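Cytokinin riboside 5'-monophosphate phosphoribohydrolase (Streptomyces coelicolor, PDB 5ZI9) belongs to the possible lysine decarboxylase family of the SLOG clan, proteins with a Rossmann-like fold. Local coordinates at residues H234-D237 and E241-A244. Residues are numbered along the deposited sequence; the frame is centred on the assembly and turned at random.
Sequences HVTD and EAVA
Glu241 reaches back from helix 239-249 to Thr236, the last residue of strand 234-236. Its CG stands anti to the backbone N (chi1 -172°) and the chain beyond is extended, which carries the carboxylate across to the end of the strand. There Thr236 OG1 donates a hydrogen bond to Glu241 OE2, with 2.5 Å between the two oxygens. The hydroxyl comes in from above the carboxylate, 52° out of its plane. The two side chains run past each other in opposite directions. The same Thr236 OG1 is also hydrogen-bonded to the backbone N of Asp238, in the turn between strand and helix. The hydroxyl thus ties the strand end to both the turn and the helix. This is a strand-turn-helix unit at the edge of a Rossmann-like parallel sheet. Strand 234-236 is the outermost strand on its side within the chain, next to strand 200-203. Glu241 is exposed, whereas the next helix residue, Ala242, is buried. The CA atoms of Ala242 and Thr236 are 6.7 Å apart, the nearest CA pair between 234-237 and 241-244. Ala242 CB meets the methyl CG2 of Thr236 at 3.9 Å, a small nonpolar contact beside the hydrogen bond. Both Ala242 and Thr236 also touch Val201 of the neighbouring strand 200-203.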
loop_
_atom_site.group_PDB
_atom_site.type_symbol
_atom_site.label_atom_id
_atom_site.label_comp_id
_atom_site.label_asym_id
_atom_site.label_seq_id
_atom_site.Cartn_x
_atom_site.Cartn_y
_atom_site.Cartn_z
ATOM N N HIS B 234 33.972 16.458 15.923
ATOM C CA HIS B 234 34.999 17.463 16.258
ATOM C C HIS B 234 34.306 18.536 17.083
ATOM O O HIS B 234 33.154 18.814 16.878
ATOM C CB HIS B 234 35.699 18.059 15.008
ATOM C CG HIS B 234 35.828 17.099 13.842
ATOM N ND1 HIS B 234 37.044 16.617 13.385
ATOM C CD2 HIS B 234 34.889 16.545 13.026
ATOM C CE1 HIS B 234 36.847 15.813 12.348
ATOM N NE2 HIS B 234 35.548 15.749 12.111
ATOM N N VAL B 235 35.003 19.103 18.044
ATOM C CA VAL B 235 34.516 20.222 18.794
ATOM C C VAL B 235 35.289 21.469 18.358
ATOM O O VAL B 235 36.501 21.460 18.282
ATOM C CB VAL B 235 34.729 19.997 20.279
ATOM C CG1 VAL B 235 34.201 21.181 21.097
ATOM C CG2 VAL B 235 34.080 18.683 20.692
ATOM N N THR B 236 34.578 22.561 18.130
ATOM C CA THR B 236 35.178 23.792 17.660
ATOM C C THR B 236 34.428 25.018 18.172
ATOM O O THR B 236 33.264 24.937 18.574
ATOM C CB THR B 236 35.251 23.792 16.126
ATOM O OG1 THR B 236 36.070 24.872 15.694
ATOM C CG2 THR B 236 33.898 23.921 15.491
ATOM N N ASP B 237 35.119 26.148 18.196
ATOM C CA ASP B 237 34.474 27.416 18.470
ATOM C C ASP B 237 34.488 28.286 17.236
ATOM O O ASP B 237 34.018 29.395 17.304
ATOM C CB ASP B 237 35.162 28.108 19.628
ATOM C CG ASP B 237 34.935 27.391 20.945
ATOM O OD1 ASP B 237 33.786 27.082 21.327
ATOM O OD2 ASP B 237 35.916 27.134 21.634
ATOM N N GLU B 241 35.939 27.063 10.687
ATOM C CA GLU B 241 36.475 25.684 10.836
ATOM C C GLU B 241 35.349 24.626 10.677
ATOM O O GLU B 241 35.470 23.688 9.874
ATOM C CB GLU B 241 37.198 25.509 12.181
ATOM C CG GLU B 241 37.959 24.190 12.347
ATOM C CD GLU B 241 38.606 24.028 13.731
ATOM O OE1 GLU B 241 39.389 23.102 13.913
ATOM O OE2 GLU B 241 38.355 24.799 14.663
ATOM N N ALA B 242 34.242 24.819 11.402
ATOM C CA ALA B 242 33.091 23.913 11.316
ATOM C C ALA B 242 32.646 23.715 9.914
ATOM O O ALA B 242 32.440 22.574 9.505
ATOM C CB ALA B 242 31.921 24.396 12.153
ATOM N N VAL B 243 32.536 24.803 9.158
ATOM C CA VAL B 243 32.096 24.682 7.767
ATOM C C VAL B 243 33.095 23.944 6.926
ATOM O O VAL B 243 32.725 23.207 6.034
ATOM C CB VAL B 243 31.779 26.051 7.140
ATOM C CG1 VAL B 243 31.407 25.931 5.662
ATOM C CG2 VAL B 243 30.608 26.672 7.889
ATOM N N ALA B 244 34.375 24.159 7.193
ATOM C CA ALA B 244 35.415 23.520 6.400
ATOM C C ALA B 244 35.436 22.004 6.633
ATOM O O ALA B 244 35.566 21.197 5.675
ATOM C CB ALA B 244 36.757 24.128 6.759
#